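Local coordinates for protein 4'-phospho-dehydrooxetanocin synthase (Bacillus megaterium, PDB 5UL3) that catalyses the cobalamin-dependent radical SAM ring contraction of dAMP to an oxetane aldehyde, a step in the biosynthesis of oxetanocin A, at residues L173-F187 with D208-P220. Numbering follows the deposited sequence. Where two conformers were deposited one is given.
Sequences LLDSQPDIIGLSVNF and DLSSIITVGNVIP
Thr-214 N hydrogen-bonds Ile-181 O between parallel strands 180-184 and 212-216, joined through helix 190-205 as a beta-alpha-beta unit of the cobalamin-binding Rossmann domain. Six backbone hydrogen bonds join the strands, from Ile-212 N with Asp-179 O to Val-185 N with Gly-216 O. Ile-181 and Leu-183 share a sheet face with Ile-213 and Val-215: Ile-213 is bent at chi2 (-61°), which brings CD1 back to 3.8 Å from CB of Ile-181, while CG1 of Val-215 meets CB of Leu-183. On the other face CG1 of Ile-180 runs alongside CB of Ile-212, and CG2 of Thr-214 packs on CA of Gly-182.

Before the strands begin, Leu-209 rests CG on Leu-174 CD2 (3.7 Å). Gln-177, folded at chi2, places NE2 between two carbonyls, Leu-174 O at 2.8 Å and Asp-208 O at 2.9 Å, both in its amide plane. The Ser-211 hydroxyl donates to Pro-178 O from above the carbonyl plane.

Beyond the strands' C-terminal ends, Val-185 CB packs on Pro-220 CD (3.7 Å) and Ile-219 CD1 meets Phe-187 CD1. This end lines the cobalamin pocket, Phe-187, Ser-184 and Asn-217 included. Ser-184 OG hydrogen-bonds cobalamin N3B and accepts a hydrogen bond from Asn-217 ND2 at 3.2 Å, with OG 21° out of the Asn-217 amide plane.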
ATOM      1  N   LEU A 173     -20.822  15.859   7.528  1.00 29.45           N
ATOM      2  CA  LEU A 173     -20.275  17.188   7.266  1.00 27.31           C
ATOM      3  C   LEU A 173     -21.209  18.282   7.769  1.00 25.03           C
ATOM      4  O   LEU A 173     -20.759  19.284   8.335  1.00 26.99           O
ATOM      5  CB  LEU A 173     -20.021  17.368   5.771  1.00 28.39           C
ATOM      6  CG  LEU A 173     -18.936  16.471   5.150  1.00 27.37           C
ATOM      7  CD1 LEU A 173     -18.939  16.561   3.627  1.00 27.22           C
ATOM      8  CD2 LEU A 173     -17.549  16.868   5.708  1.00 25.87           C
ATOM      9  N   LEU A 174     -22.514  18.129   7.529  1.00 30.26           N
ATOM     10  CA  LEU A 174     -23.446  19.153   7.982  1.00 28.92           C
ATOM     11  C   LEU A 174     -23.424  19.279   9.495  1.00 25.74           C
ATOM     12  O   LEU A 174     -23.539  20.387  10.026  1.00 29.11           O
ATOM     13  CB  LEU A 174     -24.858  18.835   7.481  1.00 24.02           C
ATOM     14  CG  LEU A 174     -25.066  18.821   5.966  1.00 31.25           C
ATOM     15  CD1 LEU A 174     -26.547  18.618   5.645  1.00 38.64           C
ATOM     16  CD2 LEU A 174     -24.550  20.090   5.318  1.00 39.13           C
ATOM     17  N   ASP A 175     -23.242  18.155  10.198  1.00 26.02           N
ATOM     18  CA  ASP A 175     -23.217  18.174  11.655  1.00 27.49           C
ATOM     19  C   ASP A 175     -21.934  18.808  12.185  1.00 34.93           C
ATOM     20  O   ASP A 175     -21.981  19.614  13.115  1.00 32.37           O
ATOM     21  CB  ASP A 175     -23.377  16.750  12.190  1.00 30.90           C
ATOM     22  CG  ASP A 175     -23.305  16.681  13.716  1.00 38.29           C
ATOM     23  OD1 ASP A 175     -24.197  17.239  14.381  1.00 43.39           O
ATOM     24  OD2 ASP A 175     -22.363  16.059  14.247  1.00 54.76           O
ATOM     25  N   SER A 176     -20.781  18.465  11.602  0.50 30.57           N
ATOM     26  CA  SER A 176     -19.503  18.937  12.134  0.50 30.55           C
ATOM     27  C   SER A 176     -19.138  20.352  11.686  0.50 32.46           C
ATOM     28  O   SER A 176     -18.346  21.015  12.372  0.50 29.48           O
ATOM     29  CB  SER A 176     -18.375  17.979  11.735  0.50 31.45           C
ATOM     30  OG  SER A 176     -18.169  17.989  10.336  0.50 26.14           O
ATOM     31  N   GLN A 177     -19.668  20.820  10.560  1.00 28.86           N
ATOM     32  CA  GLN A 177     -19.405  22.168  10.061  1.00 25.57           C
ATOM     33  C   GLN A 177     -17.906  22.457   9.918  1.00 25.67           C
ATOM     34  O   GLN A 177     -17.383  23.392  10.531  1.00 27.88           O
ATOM     35  CB  GLN A 177     -20.072  23.209  10.950  1.00 31.11           C
ATOM     36  CG  GLN A 177     -21.586  23.192  10.811  1.00 27.72           C
ATOM     37  CD  GLN A 177     -22.004  23.569   9.409  1.00 32.87           C
ATOM     38  OE1 GLN A 177     -21.525  24.561   8.857  1.00 39.91           O
ATOM     39  NE2 GLN A 177     -22.883  22.776   8.816  1.00 34.38           N
ATOM     40  N   PRO A 178     -17.196  21.670   9.120  1.00 26.01           N
ATOM     41  CA  PRO A 178     -15.742  21.852   9.009  1.00 27.97           C
ATOM     42  C   PRO A 178     -15.391  23.132   8.266  1.00 27.71           C
ATOM     43  O   PRO A 178     -16.152  23.640   7.443  1.00 29.48           O
ATOM     44  CB  PRO A 178     -15.298  20.618   8.211  1.00 27.13           C
ATOM     45  CG  PRO A 178     -16.501  20.264   7.383  1.00 28.00           C
ATOM     46  CD  PRO A 178     -17.697  20.592   8.251  1.00 26.07           C
ATOM     47  N   ASP A 179     -14.190  23.641   8.555  1.00 25.42           N
ATOM     48  CA  ASP A 179     -13.647  24.758   7.793  1.00 29.13           C
ATOM     49  C   ASP A 179     -12.893  24.317   6.552  1.00 26.69           C
ATOM     50  O   ASP A 179     -12.799  25.083   5.590  1.00 24.98           O
ATOM     51  CB  ASP A 179     -12.717  25.579   8.682  1.00 24.25           C
ATOM     52  CG  ASP A 179     -13.409  26.038   9.933  1.00 35.19           C
ATOM     53  OD1 ASP A 179     -14.508  26.612   9.799  1.00 39.84           O
ATOM     54  OD2 ASP A 179     -12.916  25.757  11.038  1.00 30.67           O
ATOM     55  N   ILE A 180     -12.343  23.107   6.564  1.00 26.78           N
ATOM     56  CA  ILE A 180     -11.649  22.530   5.417  1.00 24.46           C
ATOM     57  C   ILE A 180     -12.160  21.112   5.257  1.00 20.18           C
ATOM     58  O   ILE A 180     -12.235  20.372   6.244  1.00 26.94           O
ATOM     59  CB  ILE A 180     -10.119  22.517   5.606  1.00 23.69           C
ATOM     60  CG1 ILE A 180      -9.577  23.947   5.763  1.00 24.31           C
ATOM     61  CG2 ILE A 180      -9.436  21.863   4.372  1.00 26.66           C
ATOM     62  CD1 ILE A 180      -8.151  23.995   6.317  1.00 26.74           C
ATOM     63  N   ILE A 181     -12.514  20.728   4.030  1.00 22.09           N
ATOM     64  CA  ILE A 181     -12.917  19.362   3.739  1.00 23.35           C
ATOM     65  C   ILE A 181     -11.905  18.797   2.758  1.00 22.39           C
ATOM     66  O   ILE A 181     -11.600  19.439   1.748  1.00 26.49           O
ATOM     67  CB  ILE A 181     -14.338  19.284   3.151  1.00 24.58           C
ATOM     68  CG1 ILE A 181     -15.360  19.822   4.168  1.00 24.19           C
ATOM     69  CG2 ILE A 181     -14.677  17.843   2.770  1.00 26.98           C
ATOM     70  CD1 ILE A 181     -16.739  20.035   3.567  1.00 28.63           C
ATOM     71  N   GLY A 182     -11.385  17.618   3.053  1.00 25.48           N
ATOM     72  CA  GLY A 182     -10.445  16.962   2.157  1.00 28.56           C
ATOM     73  C   GLY A 182     -10.893  15.561   1.812  1.00 22.67           C
ATOM     74  O   GLY A 182     -11.295  14.794   2.687  1.00 26.37           O
ATOM     75  N   LEU A 183     -10.792  15.222   0.524  1.00 26.66           N
ATOM     76  CA  LEU A 183     -11.044  13.868   0.050  1.00 25.51           C
ATOM     77  C   LEU A 183      -9.745  13.248  -0.450  1.00 22.93           C
ATOM     78  O   LEU A 183      -9.016  13.873  -1.227  1.00 24.48           O
ATOM     79  CB  LEU A 183     -12.073  13.842  -1.086  1.00 27.14           C
ATOM     80  CG  LEU A 183     -13.355  14.663  -0.959  1.00 26.13           C
ATOM     81  CD1 LEU A 183     -14.249  14.375  -2.188  1.00 29.20           C
ATOM     82  CD2 LEU A 183     -14.078  14.334   0.362  1.00 25.39           C
ATOM     83  N   SER A 184      -9.480  12.016  -0.027  1.00 26.62           N
ATOM     84  CA  SER A 184      -8.395  11.217  -0.595  1.00 25.01           C
ATOM     85  C   SER A 184      -8.967  10.393  -1.752  1.00 25.72           C
ATOM     86  O   SER A 184      -9.860   9.560  -1.540  1.00 27.69           O
ATOM     87  CB  SER A 184      -7.788  10.318   0.484  1.00 28.97           C
ATOM     88  OG  SER A 184      -6.583   9.710   0.038  1.00 25.27           O
ATOM     89  N   VAL A 185      -8.466  10.629  -2.963  1.00 24.58           N
ATOM     90  CA  VAL A 185      -9.056  10.105  -4.195  1.00 26.22           C
ATOM     91  C   VAL A 185      -8.032   9.172  -4.834  1.00 26.98           C
ATOM     92  O   VAL A 185      -6.987   9.623  -5.315  1.00 29.65           O
ATOM     93  CB  VAL A 185      -9.451  11.223  -5.171  1.00 29.87           C
ATOM     94  CG1 VAL A 185     -10.070  10.623  -6.437  1.00 31.20           C
ATOM     95  CG2 VAL A 185     -10.417  12.202  -4.510  1.00 33.52           C
ATOM     96  N   ASN A 186      -8.332   7.882  -4.839  1.00 29.46           N
ATOM     97  CA  ASN A 186      -7.429   6.840  -5.292  1.00 29.56           C
ATOM     98  C   ASN A 186      -7.932   6.244  -6.602  1.00 34.87           C
ATOM     99  O   ASN A 186      -9.005   6.603  -7.092  1.00 31.55           O
ATOM    100  CB  ASN A 186      -7.295   5.766  -4.216  1.00 26.52           C
ATOM    101  CG  ASN A 186      -5.885   5.276  -4.087  1.00 37.17           C
ATOM    102  OD1 ASN A 186      -5.165   5.183  -5.081  1.00 32.93           O
ATOM    103  ND2 ASN A 186      -5.460   5.001  -2.864  1.00 41.98           N
ATOM    104  N   PHE A 187      -7.124   5.335  -7.170  1.00 27.25           N
ATOM    105  CA  PHE A 187      -7.494   4.612  -8.386  1.00 28.72           C
ATOM    106  C   PHE A 187      -8.926   4.102  -8.320  1.00 27.88           C
ATOM    107  O   PHE A 187      -9.334   3.481  -7.333  1.00 32.47           O
ATOM    108  CB  PHE A 187      -6.554   3.421  -8.605  1.00 32.35           C
ATOM    109  CG  PHE A 187      -5.142   3.811  -8.929  1.00 30.04           C
ATOM    110  CD1 PHE A 187      -4.803   4.220 -10.213  1.00 37.41           C
ATOM    111  CD2 PHE A 187      -4.150   3.761  -7.962  1.00 37.34           C
ATOM    112  CE1 PHE A 187      -3.504   4.584 -10.524  1.00 37.82           C
ATOM    113  CE2 PHE A 187      -2.834   4.120  -8.277  1.00 31.96           C
ATOM    114  CZ  PHE A 187      -2.520   4.526  -9.558  1.00 35.95           C
ATOM    115  N   ASP A 208     -25.486  25.548   3.633  1.00 28.96           N
ATOM    116  CA  ASP A 208     -25.412  24.537   4.688  1.00 29.83           C
ATOM    117  C   ASP A 208     -23.982  24.223   5.125  1.00 34.72           C
ATOM    118  O   ASP A 208     -23.790  23.674   6.219  1.00 32.96           O
ATOM    119  CB  ASP A 208     -26.064  23.237   4.222  1.00 30.41           C
ATOM    120  CG  ASP A 208     -27.537  23.413   3.899  1.00 39.96           C
ATOM    121  OD1 ASP A 208     -28.203  24.195   4.614  1.00 34.60           O
ATOM    122  OD2 ASP A 208     -28.016  22.778   2.932  1.00 36.75           O
ATOM    123  N   LEU A 209     -22.999  24.532   4.282  1.00 36.38           N
ATOM    124  CA  LEU A 209     -21.579  24.323   4.554  1.00 32.54           C
ATOM    125  C   LEU A 209     -20.819  25.546   4.069  1.00 30.01           C
ATOM    126  O   LEU A 209     -21.227  26.201   3.109  1.00 28.55           O
ATOM    127  CB  LEU A 209     -21.000  23.090   3.815  1.00 30.02           C
ATOM    128  CG  LEU A 209     -21.445  21.670   4.154  1.00 31.20           C
ATOM    129  CD1 LEU A 209     -20.910  20.674   3.115  1.00 36.09           C
ATOM    130  CD2 LEU A 209     -21.014  21.287   5.559  1.00 34.89           C
ATOM    131  N   SER A 210     -19.698  25.842   4.718  0.50 32.96           N
ATOM    132  CA  SER A 210     -18.760  26.829   4.185  0.50 31.04           C
ATOM    133  C   SER A 210     -17.354  26.330   4.487  0.50 27.11           C
ATOM    134  O   SER A 210     -16.928  26.328   5.644  0.50 30.23           O
ATOM    135  CB  SER A 210     -19.007  28.219   4.773  0.50 33.79           C
ATOM    136  OG  SER A 210     -20.298  28.690   4.400  0.50 34.60           O
ATOM    137  N   SER A 211     -16.649  25.893   3.449  1.00 30.52           N
ATOM    138  CA  SER A 211     -15.377  25.209   3.629  1.00 28.92           C
ATOM    139  C   SER A 211     -14.477  25.430   2.426  1.00 26.09           C
ATOM    140  O   SER A 211     -14.936  25.516   1.279  1.00 29.57           O
ATOM    141  CB  SER A 211     -15.576  23.697   3.834  1.00 28.37           C
ATOM    142  OG  SER A 211     -16.555  23.403   4.817  1.00 38.85           O
ATOM    143  N   ILE A 212     -13.178  25.515   2.713  1.00 28.16           N
ATOM    144  CA  ILE A 212     -12.163  25.241   1.707  1.00 26.58           C
ATOM    145  C   ILE A 212     -12.225  23.763   1.357  1.00 26.55           C
ATOM    146  O   ILE A 212     -12.215  22.906   2.251  1.00 28.10           O
ATOM    147  CB  ILE A 212     -10.772  25.607   2.249  1.00 24.27           C
ATOM    148  CG1 ILE A 212     -10.698  27.090   2.607  1.00 30.05           C
ATOM    149  CG2 ILE A 212      -9.674  25.202   1.230  1.00 27.92           C
ATOM    150  CD1 ILE A 212      -9.410  27.443   3.352  1.00 31.76           C
ATOM    151  N   ILE A 213     -12.300  23.452   0.063  1.00 26.38           N
ATOM    152  CA  ILE A 213     -12.387  22.074  -0.413  1.00 25.73           C
ATOM    153  C   ILE A 213     -11.062  21.713  -1.070  1.00 30.13           C
ATOM    154  O   ILE A 213     -10.565  22.458  -1.924  1.00 29.17           O
ATOM    155  CB  ILE A 213     -13.542  21.891  -1.412  1.00 28.24           C
ATOM    156  CG1 ILE A 213     -14.837  22.477  -0.844  1.00 24.97           C
ATOM    157  CG2 ILE A 213     -13.736  20.418  -1.729  1.00 30.57           C
ATOM    158  CD1 ILE A 213     -15.288  21.812   0.438  1.00 25.32           C
ATOM    159  N   THR A 214     -10.499  20.569  -0.689  1.00 24.94           N
ATOM    160  CA  THR A 214      -9.273  20.095  -1.317  1.00 27.56           C
ATOM    161  C   THR A 214      -9.380  18.593  -1.569  1.00 26.42           C
ATOM    162  O   THR A 214     -10.111  17.883  -0.876  1.00 25.63           O
ATOM    163  CB  THR A 214      -8.031  20.457  -0.459  1.00 27.18           C
ATOM    164  OG1 THR A 214      -6.835  19.977  -1.095  1.00 25.73           O
ATOM    165  CG2 THR A 214      -8.107  19.881   0.949  1.00 24.65           C
ATOM    166  N   VAL A 215      -8.677  18.109  -2.595  1.00 25.23           N
ATOM    167  CA  VAL A 215      -8.573  16.672  -2.824  1.00 24.46           C
ATOM    168  C   VAL A 215      -7.091  16.353  -2.931  1.00 27.77           C
ATOM    169  O   VAL A 215      -6.289  17.196  -3.342  1.00 28.44           O
ATOM    170  CB  VAL A 215      -9.316  16.172  -4.084  1.00 27.79           C
ATOM    171  CG1 VAL A 215     -10.864  16.253  -3.902  1.00 27.74           C
ATOM    172  CG2 VAL A 215      -8.855  16.933  -5.322  1.00 27.36           C
ATOM    173  N   GLY A 216      -6.731  15.132  -2.547  1.00 25.10           N
ATOM    174  CA  GLY A 216      -5.340  14.708  -2.621  1.00 25.10           C
ATOM    175  C   GLY A 216      -5.233  13.262  -3.049  1.00 27.27           C
ATOM    176  O   GLY A 216      -6.241  12.643  -3.421  1.00 24.28           O
ATOM    177  N   ASN A 217      -4.021  12.714  -2.936  1.00 25.18           N
ATOM    178  CA  ASN A 217      -3.637  11.403  -3.451  1.00 24.99           C
ATOM    179  C   ASN A 217      -3.476  11.441  -4.973  1.00 24.61           C
ATOM    180  O   ASN A 217      -3.625  12.490  -5.615  1.00 25.39           O
ATOM    181  CB  ASN A 217      -4.613  10.299  -3.030  1.00 22.44           C
ATOM    182  CG  ASN A 217      -3.909   8.975  -2.724  1.00 29.50           C
ATOM    183  OD1 ASN A 217      -2.819   8.699  -3.243  1.00 27.78           O
ATOM    184  ND2 ASN A 217      -4.531   8.158  -1.875  1.00 31.22           N
ATOM    185  N   VAL A 218      -3.139  10.291  -5.552  1.00 25.91           N
ATOM    186  CA  VAL A 218      -2.461  10.279  -6.850  1.00 28.18           C
ATOM    187  C   VAL A 218      -3.392  10.623  -8.021  1.00 27.77           C
ATOM    188  O   VAL A 218      -2.939  11.187  -9.025  1.00 29.30           O
ATOM    189  CB  VAL A 218      -1.786   8.911  -7.058  1.00 27.03           C
ATOM    190  CG1 VAL A 218      -2.826   7.814  -7.154  1.00 27.22           C
ATOM    191  CG2 VAL A 218      -0.862   8.954  -8.285  1.00 31.48           C
ATOM    192  N   ILE A 219      -4.686  10.332  -7.916  1.00 26.51           N
ATOM    193  CA  ILE A 219      -5.581  10.489  -9.068  1.00 30.07           C
ATOM    194  C   ILE A 219      -5.767  11.966  -9.427  1.00 31.37           C
ATOM    195  O   ILE A 219      -5.538  12.326 -10.593  1.00 30.28           O
ATOM    196  CB  ILE A 219      -6.917   9.755  -8.830  1.00 26.25           C
ATOM    197  CG1 ILE A 219      -6.727   8.243  -8.993  1.00 33.32           C
ATOM    198  CG2 ILE A 219      -8.002  10.240  -9.774  1.00 31.10           C
ATOM    199  CD1 ILE A 219      -6.031   7.860 -10.284  1.00 31.65           C
ATOM    200  N   PRO A 220      -6.137  12.872  -8.502  1.00 30.28           N
ATOM    201  CA  PRO A 220      -6.191  14.298  -8.890  1.00 28.12           C
ATOM    202  C   PRO A 220      -4.827  14.921  -9.119  1.00 30.05           C
ATOM    203  O   PRO A 220      -4.710  15.862  -9.918  1.00 32.34           O
ATOM    204  CB  PRO A 220      -6.917  14.968  -7.708  1.00 31.18           C
ATOM    205  CG  PRO A 220      -6.699  14.053  -6.566  1.00 30.10           C
ATOM    206  CD  PRO A 220      -6.662  12.661  -7.139  1.00 27.41           C
TER
HETATM  207  O   HOH W   1     -19.147  24.277   7.142  1.00 31.38           O